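Putative ubiquinone biosynthesis protein (Nostoc punctiforme, PDB 3MSQ) probably takes part in quinone biosynthesis as an all-helical relative of the coenzyme Q protein Coq4, its precise role not being established. Local coordinates at residues A[60-65]-A[197-202]; A[130-135]-A[213-218]; A[148-153]-A[186-191]. All coordinates share one frame; numbering follows the deposited sequence.

Contact 1: A[60-65]-A[197-202]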
loop_
_atom_site.group_PDB
_atom_site.type_symbol
_atom_site.label_atom_id
_atom_site.label_comp_id
_atom_site.label_asym_id
_atom_site.label_seq_id
_atom_site.Cartn_x
_atom_site.Cartn_y
_atom_site.Cartn_z
ATOM N N PRO A 60 -16.996 -11.975 -33.023
ATOM C CA PRO A 60 -16.483 -12.952 -34.000
ATOM C C PRO A 60 -15.085 -12.757 -34.584
ATOM O O PRO A 60 -14.325 -13.717 -34.652
ATOM C CB PRO A 60 -17.553 -12.934 -35.088
ATOM C CG PRO A 60 -18.788 -12.568 -34.387
ATOM C CD PRO A 60 -18.344 -11.524 -33.409
ATOM N N GLU A 61 -14.740 -11.532 -35.008
ATOM C CA GLU A 61 -13.426 -11.227 -35.605
ATOM C C GLU A 61 -12.262 -11.484 -34.652
ATOM O O GLU A 61 -11.199 -11.916 -35.089
ATOM C CB GLU A 61 -13.377 -9.809 -36.206
ATOM C CG GLU A 61 -14.462 -8.854 -35.728
ATOM C CD GLU A 61 -15.858 -9.054 -36.297
ATOM O OE1 GLU A 61 -15.990 -9.209 -37.533
ATOM O OE2 GLU A 61 -16.824 -9.052 -35.500
ATOM N N VAL A 62 -12.496 -11.242 -33.352
ATOM C CA VAL A 62 -11.575 -11.414 -32.229
ATOM C C VAL A 62 -11.478 -12.922 -31.955
ATOM O O VAL A 62 -10.378 -13.491 -31.997
ATOM C CB VAL A 62 -12.059 -10.602 -30.984
ATOM C CG1 VAL A 62 -11.316 -11.017 -29.732
ATOM C CG2 VAL A 62 -11.925 -9.096 -31.200
ATOM N N ASN A 63 -12.639 -13.577 -31.747
ATOM C CA ASN A 63 -12.739 -15.023 -31.541
ATOM C C ASN A 63 -11.996 -15.835 -32.631
ATOM O O ASN A 63 -11.527 -16.933 -32.354
ATOM C CB ASN A 63 -14.195 -15.441 -31.448
ATOM C CG ASN A 63 -14.369 -16.863 -31.008
ATOM O OD1 ASN A 63 -14.302 -17.797 -31.803
ATOM N ND2 ASN A 63 -14.595 -17.057 -29.736
ATOM N N ALA A 64 -11.869 -15.272 -33.848
ATOM C CA ALA A 64 -11.120 -15.859 -34.965
ATOM C C ALA A 64 -9.625 -15.893 -34.604
ATOM O O ALA A 64 -9.009 -16.958 -34.739
ATOM C CB ALA A 64 -11.340 -15.054 -36.244
ATOM N N LEU A 65 -9.060 -14.757 -34.090
ATOM C CA LEU A 65 -7.662 -14.699 -33.675
ATOM C C LEU A 65 -7.411 -15.614 -32.485
ATOM O O LEU A 65 -6.351 -16.225 -32.407
ATOM C CB LEU A 65 -7.205 -13.277 -33.325
ATOM C CG LEU A 65 -7.329 -12.152 -34.371
ATOM C CD1 LEU A 65 -6.580 -10.941 -33.912
ATOM C CD2 LEU A 65 -6.805 -12.567 -35.717
ATOM N N LYS A 197 -12.704 -2.921 -34.296
ATOM C CA LYS A 197 -11.873 -3.139 -33.114
ATOM C C LYS A 197 -10.397 -3.240 -33.483
ATOM O O LYS A 197 -10.059 -3.927 -34.441
ATOM C CB LYS A 197 -12.333 -4.407 -32.352
ATOM C CG LYS A 197 -13.847 -4.512 -32.081
ATOM C CD LYS A 197 -14.299 -3.623 -30.945
ATOM C CE LYS A 197 -15.795 -3.485 -30.892
ATOM N NZ LYS A 197 -16.207 -2.476 -29.879
ATOM N N LEU A 198 -9.528 -2.554 -32.724
ATOM C CA LEU A 198 -8.075 -2.582 -32.914
ATOM C C LEU A 198 -7.561 -4.011 -32.753
ATOM O O LEU A 198 -6.895 -4.517 -33.651
ATOM C CB LEU A 198 -7.364 -1.692 -31.864
ATOM C CG LEU A 198 -7.505 -0.173 -31.971
ATOM C CD1 LEU A 198 -6.845 0.490 -30.760
ATOM C CD2 LEU A 198 -6.934 0.363 -33.304
ATOM N N ILE A 199 -7.903 -4.651 -31.607
ATOM C CA ILE A 199 -7.522 -6.010 -31.205
ATOM C C ILE A 199 -7.865 -7.105 -32.248
ATOM O O ILE A 199 -7.139 -8.104 -32.319
ATOM C CB ILE A 199 -8.039 -6.327 -29.757
ATOM C CG1 ILE A 199 -7.287 -7.476 -29.076
ATOM C CG2 ILE A 199 -9.549 -6.523 -29.667
ATOM C CD1 ILE A 199 -6.001 -7.073 -28.365
ATOM N N ALA A 200 -8.929 -6.885 -33.082
ATOM C CA ALA A 200 -9.409 -7.813 -34.128
ATOM C C ALA A 200 -8.595 -7.828 -35.428
ATOM O O ALA A 200 -8.792 -8.728 -36.247
ATOM C CB ALA A 200 -10.876 -7.534 -34.442
ATOM N N GLN A 201 -7.690 -6.845 -35.614
ATOM C CA GLN A 201 -6.882 -6.672 -36.831
ATOM C C GLN A 201 -5.625 -7.514 -36.913
ATOM O O GLN A 201 -4.862 -7.585 -35.937
ATOM C CB GLN A 201 -6.511 -5.195 -37.073
ATOM C CG GLN A 201 -7.670 -4.202 -37.028
ATOM C CD GLN A 201 -8.864 -4.654 -37.819
ATOM O OE1 GLN A 201 -8.803 -4.852 -39.032
ATOM N NE2 GLN A 201 -9.994 -4.789 -37.150
ATOM N N LYS A 202 -5.397 -8.119 -38.110
ATOM C CA LYS A 202 -4.196 -8.879 -38.434
ATOM C C LYS A 202 -3.176 -7.881 -39.004
ATOM O O LYS A 202 -2.925 -7.854 -40.209
ATOM C CB LYS A 202 -4.498 -10.015 -39.418
ATOM C CG LYS A 202 -5.094 -11.241 -38.769
ATOM C CD LYS A 202 -5.288 -12.376 -39.761
ATOM C CE LYS A 202 -5.848 -13.624 -39.117
ATOM N NZ LYS A 202 -6.543 -14.491 -40.099
#
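Val-62 and Ala-200 meet through methyls: CG2 of Val-62 sits 3.7 Å from CB of Ala-200, and the same CG2 lies 3.8 Å from CG2 of Ile-199, so one branch of the valine covers two consecutive residues of the facing chain. It can do this because CG2 is the branch set anti to the carbonyl carbon, while CG1, anti to the backbone N (chi1 167°), is carried elsewhere. CB of Glu-61 also touches the alanine methyl, roughly at right angles to the valine's approach, 3.8 Å from CB of Ala-200; beyond CB the glutamate chain bends at chi2 and takes its carboxylate away. One helical turn on from Glu-61, Leu-65 spreads its two methyls. CD1 rests against backbone carbonyls, 3.3 Å from O of Ile-199 and farther from O of Ala-200. CD2 lies 3.7 Å from CE of Lys-202, where the leucine tip and the extended lysine chain run side by side, pointing opposite ways.

The partner of helix 60-68 here is the loop between helices 177-192 and 211-218 of this all-helical Coq4-family fold, and it is compact: a type I beta turn runs from Leu-198 to Gln-201. The Gln-201 side chain folds back across the turn, its NE2 donating to O of Lys-197 at 2.8 Å in a nearly straight bond (168° at the hydrogen). The acceptor lies close to the plane of the glutamine amide.

Farther out, NZ of Lys-202 forms a salt bridge with Glu-68, on the same helix as Leu-65, which holds the far end of the lysine chain. Helix 114-133 supplies Tyr-117 against Leu-65, with Leu-121 and Tyr-129 against Ile-199.

Contact 2: A[130-135]-A[213-218]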
loop_
_atom_site.group_PDB
_atom_site.type_symbol
_atom_site.label_atom_id
_atom_site.label_comp_id
_atom_site.label_asym_id
_atom_site.label_seq_id
_atom_site.Cartn_x
_atom_site.Cartn_y
_atom_site.Cartn_z
ATOM N N HIS A 130 -1.429 3.297 -31.437
ATOM C CA HIS A 130 -1.357 4.753 -31.386
ATOM C C HIS A 130 -1.216 5.458 -32.760
ATOM O O HIS A 130 -1.721 6.575 -32.907
ATOM C CB HIS A 130 -0.317 5.228 -30.352
ATOM C CG HIS A 130 1.082 5.170 -30.856
ATOM N ND1 HIS A 130 1.900 4.086 -30.591
ATOM C CD2 HIS A 130 1.758 6.059 -31.625
ATOM C CE1 HIS A 130 3.050 4.355 -31.196
ATOM N NE2 HIS A 130 3.005 5.531 -31.837
ATOM N N VAL A 131 -0.553 4.814 -33.756
ATOM C CA VAL A 131 -0.414 5.407 -35.099
ATOM C C VAL A 131 -1.751 5.460 -35.870
ATOM O O VAL A 131 -2.037 6.475 -36.518
ATOM C CB VAL A 131 0.803 4.942 -35.964
ATOM C CG1 VAL A 131 2.059 4.757 -35.122
ATOM C CG2 VAL A 131 0.504 3.693 -36.770
ATOM N N VAL A 132 -2.572 4.379 -35.760
ATOM C CA VAL A 132 -3.897 4.248 -36.379
ATOM C C VAL A 132 -4.900 5.101 -35.592
ATOM O O VAL A 132 -5.635 5.886 -36.203
ATOM C CB VAL A 132 -4.335 2.765 -36.521
ATOM C CG1 VAL A 132 -5.742 2.637 -37.116
ATOM C CG2 VAL A 132 -3.333 1.975 -37.363
ATOM N N ALA A 133 -4.887 4.987 -34.241
ATOM C CA ALA A 133 -5.758 5.734 -33.332
ATOM C C ALA A 133 -5.475 7.247 -33.286
ATOM O O ALA A 133 -6.376 8.022 -32.941
ATOM C CB ALA A 133 -5.684 5.143 -31.938
ATOM N N GLY A 134 -4.238 7.649 -33.596
ATOM C CA GLY A 134 -3.831 9.049 -33.588
ATOM C C GLY A 134 -3.602 9.644 -32.207
ATOM O O GLY A 134 -4.250 10.630 -31.835
ATOM N N PHE A 135 -2.659 9.054 -31.444
ATOM C CA PHE A 135 -2.228 9.488 -30.100
ATOM C C PHE A 135 -0.711 9.595 -30.052
ATOM O O PHE A 135 -0.029 8.857 -30.766
ATOM C CB PHE A 135 -2.714 8.518 -29.013
ATOM C CG PHE A 135 -4.201 8.563 -28.809
ATOM C CD1 PHE A 135 -4.771 9.490 -27.943
ATOM C CD2 PHE A 135 -5.038 7.687 -29.488
ATOM C CE1 PHE A 135 -6.152 9.559 -27.780
ATOM C CE2 PHE A 135 -6.419 7.760 -29.329
ATOM C CZ PHE A 135 -6.966 8.701 -28.481
ATOM N N GLU A 213 -6.505 5.018 -44.978
ATOM C CA GLU A 213 -7.303 3.893 -45.479
ATOM C C GLU A 213 -7.676 2.955 -44.328
ATOM O O GLU A 213 -8.837 2.547 -44.253
ATOM C CB GLU A 213 -6.559 3.137 -46.606
ATOM C CG GLU A 213 -7.339 2.012 -47.289
ATOM C CD GLU A 213 -8.640 2.382 -47.982
ATOM O OE1 GLU A 213 -8.652 3.367 -48.757
ATOM O OE2 GLU A 213 -9.644 1.663 -47.772
ATOM N N ILE A 214 -6.703 2.625 -43.424
ATOM C CA ILE A 214 -6.936 1.771 -42.251
ATOM C C ILE A 214 -7.980 2.441 -41.340
ATOM O O ILE A 214 -8.946 1.785 -40.948
ATOM C CB ILE A 214 -5.625 1.405 -41.484
ATOM C CG1 ILE A 214 -4.624 0.671 -42.397
ATOM C CG2 ILE A 214 -5.925 0.565 -40.234
ATOM C CD1 ILE A 214 -3.208 0.535 -41.835
ATOM N N ARG A 215 -7.808 3.747 -41.041
ATOM C CA ARG A 215 -8.730 4.534 -40.210
ATOM C C ARG A 215 -10.152 4.522 -40.804
ATOM O O ARG A 215 -11.126 4.433 -40.057
ATOM C CB ARG A 215 -8.236 5.979 -40.061
ATOM C CG ARG A 215 -7.021 6.151 -39.184
ATOM C CD ARG A 215 -6.727 7.617 -39.030
ATOM N NE ARG A 215 -5.662 7.889 -38.063
ATOM C CZ ARG A 215 -4.553 8.558 -38.355
ATOM N NH1 ARG A 215 -4.352 9.021 -39.586
ATOM N NH2 ARG A 215 -3.636 8.773 -37.421
ATOM N N GLU A 216 -10.250 4.578 -42.145
ATOM C CA GLU A 216 -11.500 4.549 -42.897
ATOM C C GLU A 216 -12.171 3.175 -42.809
ATOM O O GLU A 216 -13.390 3.110 -42.637
ATOM C CB GLU A 216 -11.251 4.936 -44.361
ATOM C CG GLU A 216 -12.325 5.845 -44.925
ATOM C CD GLU A 216 -11.846 6.767 -46.028
ATOM O OE1 GLU A 216 -11.697 6.288 -47.174
ATOM O OE2 GLU A 216 -11.619 7.967 -45.752
ATOM N N ARG A 217 -11.368 2.085 -42.925
ATOM C CA ARG A 217 -11.813 0.692 -42.821
ATOM C C ARG A 217 -12.385 0.419 -41.432
ATOM O O ARG A 217 -13.489 -0.126 -41.337
ATOM C CB ARG A 217 -10.655 -0.273 -43.096
ATOM C CG ARG A 217 -10.324 -0.428 -44.567
ATOM C CD ARG A 217 -9.261 -1.484 -44.779
ATOM N NE ARG A 217 -8.694 -1.392 -46.120
ATOM C CZ ARG A 217 -7.647 -2.089 -46.544
ATOM N NH1 ARG A 217 -7.038 -2.949 -45.734
ATOM N NH2 ARG A 217 -7.201 -1.937 -47.783
ATOM N N LEU A 218 -11.652 0.838 -40.360
ATOM C CA LEU A 218 -12.075 0.678 -38.962
ATOM C C LEU A 218 -13.246 1.606 -38.610
ATOM O O LEU A 218 -13.970 1.340 -37.652
ATOM C CB LEU A 218 -10.909 0.884 -37.968
ATOM C CG LEU A 218 -9.645 0.010 -38.082
ATOM C CD1 LEU A 218 -8.839 0.075 -36.795
ATOM C CD2 LEU A 218 -9.975 -1.433 -38.356
#
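The guanidinium of Arg-215 turns an edge to the last turn of helix 114-133: O of Val-132 lies at that edge but lifted 28° out of the plane, CA of Gly-134 lies at the edge near the plane, and O of Val-131 approaches obliquely. NE donates to O of Val-132 at 2.7 Å, in a bond that is bent, 137° at the hydrogen. NH2 comes within 2.9 Å of O of Val-131, but the angle is too poor for a hydrogen bond. An arginine chain extended from CG to NE carries the flat group across to these carbonyls, and its positive charge is likely to interact favourably with the C-terminal end of the helix. Just beyond, Gly-134 leaves the helix with positive phi, a conformation easiest for glycine, and its CA is 3.8 Å from NH2 of Arg-215. The other flat group, the Phe-135 ring, has CB of Ala-133 at its edge, in its plane.

Beside the arginine the contact is apolar. With CG1 anti to the backbone N (chi1 178°), Val-132 places this methyl 3.7 Å from CG2 of Ile-214 and 4.0 Å from CD1 of Leu-218, two residues one turn apart on helix 211-218. The valine crosses both side chains at about a right angle.

Helix 88-98 touches both partners through Leu-88, which meets Val-131, Val-132 and Ile-214, while Trp-203, in the loop before helix 211-218, packs on Val-132. Helix 139-152 backs segment 130-135, with Leu-145 on Ala-133 and Phe-148 on Phe-135.

Contact 3: A[148-153]-A[186-191]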
loop_
_atom_site.group_PDB
_atom_site.type_symbol
_atom_site.label_atom_id
_atom_site.label_comp_id
_atom_site.label_asym_id
_atom_site.label_seq_id
_atom_site.Cartn_x
_atom_site.Cartn_y
_atom_site.Cartn_z
ATOM N N PHE A 148 -9.235 4.917 -25.371
ATOM C CA PHE A 148 -9.747 4.491 -26.682
ATOM C C PHE A 148 -9.949 2.955 -26.674
ATOM O O PHE A 148 -11.001 2.482 -27.104
ATOM C CB PHE A 148 -8.771 4.925 -27.811
ATOM C CG PHE A 148 -9.167 4.587 -29.235
ATOM C CD1 PHE A 148 -9.053 3.289 -29.721
ATOM C CD2 PHE A 148 -9.570 5.586 -30.118
ATOM C CE1 PHE A 148 -9.416 2.985 -31.036
ATOM C CE2 PHE A 148 -9.921 5.277 -31.436
ATOM C CZ PHE A 148 -9.837 3.980 -31.887
ATOM N N PHE A 149 -8.956 2.203 -26.122
ATOM C CA PHE A 149 -8.942 0.740 -26.024
ATOM C C PHE A 149 -10.017 0.193 -25.065
ATOM O O PHE A 149 -10.707 -0.789 -25.399
ATOM C CB PHE A 149 -7.536 0.230 -25.688
ATOM C CG PHE A 149 -7.344 -1.233 -26.001
ATOM C CD1 PHE A 149 -7.278 -1.680 -27.320
ATOM C CD2 PHE A 149 -7.252 -2.175 -24.978
ATOM C CE1 PHE A 149 -7.149 -3.047 -27.613
ATOM C CE2 PHE A 149 -7.121 -3.539 -25.274
ATOM C CZ PHE A 149 -7.058 -3.962 -26.590
ATOM N N LEU A 150 -10.197 0.875 -23.893
ATOM C CA LEU A 150 -11.222 0.560 -22.877
ATOM C C LEU A 150 -12.640 0.803 -23.459
ATOM O O LEU A 150 -13.561 0.039 -23.154
ATOM C CB LEU A 150 -10.978 1.377 -21.579
ATOM C CG LEU A 150 -11.843 1.081 -20.336
ATOM C CD1 LEU A 150 -11.379 -0.156 -19.629
ATOM C CD2 LEU A 150 -11.761 2.200 -19.345
ATOM N N ALA A 151 -12.795 1.828 -24.336
ATOM C CA ALA A 151 -14.078 2.141 -24.977
ATOM C C ALA A 151 -14.507 1.045 -25.945
ATOM O O ALA A 151 -15.698 0.786 -26.062
ATOM C CB ALA A 151 -13.999 3.477 -25.705
ATOM N N GLN A 152 -13.534 0.394 -26.614
ATOM C CA GLN A 152 -13.712 -0.658 -27.615
ATOM C C GLN A 152 -13.810 -2.055 -27.025
ATOM O O GLN A 152 -14.814 -2.733 -27.216
ATOM C CB GLN A 152 -12.524 -0.642 -28.580
ATOM C CG GLN A 152 -12.573 0.435 -29.640
ATOM C CD GLN A 152 -11.822 0.017 -30.869
ATOM O OE1 GLN A 152 -10.795 -0.678 -30.810
ATOM N NE2 GLN A 152 -12.336 0.413 -32.009
ATOM N N THR A 153 -12.713 -2.513 -26.383
ATOM C CA THR A 153 -12.525 -3.854 -25.817
ATOM C C THR A 153 -11.836 -3.786 -24.445
ATOM O O THR A 153 -10.600 -3.805 -24.377
ATOM C CB THR A 153 -11.766 -4.742 -26.819
ATOM O OG1 THR A 153 -10.633 -4.037 -27.322
ATOM C CG2 THR A 153 -12.637 -5.180 -27.994
ATOM N N ARG A 186 -11.303 12.409 -25.123
ATOM C CA ARG A 186 -11.175 12.317 -26.584
ATOM C C ARG A 186 -11.007 10.859 -26.972
ATOM O O ARG A 186 -11.709 10.389 -27.865
ATOM C CB ARG A 186 -9.985 13.141 -27.091
ATOM C CG ARG A 186 -9.761 13.000 -28.576
ATOM C CD ARG A 186 -8.666 13.918 -29.069
ATOM N NE ARG A 186 -7.323 13.334 -29.000
ATOM C CZ ARG A 186 -6.821 12.461 -29.874
ATOM N NH1 ARG A 186 -7.573 11.989 -30.864
ATOM N NH2 ARG A 186 -5.575 12.041 -29.755
ATOM N N GLY A 187 -10.116 10.164 -26.262
ATOM C CA GLY A 187 -9.833 8.753 -26.458
ATOM C C GLY A 187 -11.068 7.890 -26.340
ATOM O O GLY A 187 -11.376 7.142 -27.263
ATOM N N TYR A 188 -11.799 8.011 -25.220
ATOM C CA TYR A 188 -13.010 7.247 -24.969
ATOM C C TYR A 188 -14.099 7.530 -26.021
ATOM O O TYR A 188 -14.682 6.594 -26.567
ATOM C CB TYR A 188 -13.535 7.476 -23.538
ATOM C CG TYR A 188 -14.375 6.316 -23.047
ATOM C CD1 TYR A 188 -15.741 6.249 -23.325
ATOM C CD2 TYR A 188 -13.797 5.255 -22.348
ATOM C CE1 TYR A 188 -16.512 5.160 -22.911
ATOM C CE2 TYR A 188 -14.559 4.165 -21.922
ATOM C CZ TYR A 188 -15.915 4.117 -22.213
ATOM O OH TYR A 188 -16.665 3.045 -21.791
ATOM N N ARG A 189 -14.345 8.815 -26.315
ATOM C CA ARG A 189 -15.337 9.287 -27.272
ATOM C C ARG A 189 -15.094 8.698 -28.665
ATOM O O ARG A 189 -16.014 8.097 -29.225
ATOM C CB ARG A 189 -15.307 10.813 -27.293
ATOM C CG ARG A 189 -16.529 11.509 -27.866
ATOM C CD ARG A 189 -16.414 13.034 -27.726
ATOM N NE ARG A 189 -15.062 13.574 -27.973
ATOM C CZ ARG A 189 -14.474 13.677 -29.171
ATOM N NH1 ARG A 189 -15.096 13.255 -30.271
ATOM N NH2 ARG A 189 -13.248 14.179 -29.273
ATOM N N VAL A 190 -13.840 8.812 -29.182
ATOM C CA VAL A 190 -13.415 8.324 -30.495
ATOM C C VAL A 190 -13.476 6.801 -30.576
ATOM O O VAL A 190 -13.936 6.264 -31.583
ATOM C CB VAL A 190 -12.037 8.892 -30.935
ATOM C CG1 VAL A 190 -11.610 8.334 -32.302
ATOM C CG2 VAL A 190 -12.045 10.411 -30.969
ATOM N N GLY A 191 -13.006 6.141 -29.527
ATOM C CA GLY A 191 -13.009 4.690 -29.389
ATOM C C GLY A 191 -14.415 4.120 -29.381
ATOM O O GLY A 191 -14.664 3.106 -30.021
#
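Phe-148 lays one face of its ring on Gly-191 and turns an edge to Val-190. CA of Gly-191 stands 3.7 Å from the Phe-148 ring centroid, a CH-pi contact lying off-centre, nearer the ring's edge, while CG1 of Val-190 meets CE2 of Phe-148 at 3.6 Å, near the ring plane. The phenylalanine reaches along the glycine surface because CG is anti to the backbone N (chi1 -179°).

From the other helix, Tyr-188 lays its own ring over Ala-151. Although its CB starts off pointing away, the ring swings back, and CB of Ala-151 lies 3.7 Å from the Tyr-188 ring centroid and only 7° off the normal. This second CH-pi contact is centred, and CE2 of Tyr-188 also brushes CD2 of Leu-150. A serine at Tyr-188 would probably uncover the Ala-151 methyl and open a gap beside Leu-150, with Met-181 of the second subunit losing a packing partner.

Between the two rings the backbones approach directly. CA of Phe-148 points a CA-H...O contact at O of Gly-187, 3.2 Å away. CG of Gln-152 passes O of Gly-191, whereas its amide is engaged by Thr-194, Gly-196 and Leu-198.

The axes of the short segments 148-152 and 186-191 approach to 7.2 Å and run in broadly the same direction, crossing at -37°. Gly-191, with no side chain, lets the backbones come close. Gly-187 and Gly-191, four residues apart, make a GxxxG pattern, and with Ala-151 opposite they give a close, right-handed helix crossing with a CA-H...O contact, consistent with helix pairs of that motif.

From the N terminus, contact 1 opens on helix 60-68, contact 2 at the end of helix 114-133, and contact 3 on helix 139-152, the next helix. Contact 3 closes first, at 186-191, so it lies wholly within the loops of both others. Contact 1 closes at 197-202 and contact 2 at 213-218, so these two cross. Segment 197-202 touches both neighbours: Leu-198 N and Lys-197 NZ probably hydrogen-bond to Gln-152, and Leu-198 also packs on Leu-218. Contacts 2 and 3 join through Arg-186, which reaches Gly-134 and Phe-135. Together they tie the C-terminal region, from helix 177-192 onward, to three earlier helices.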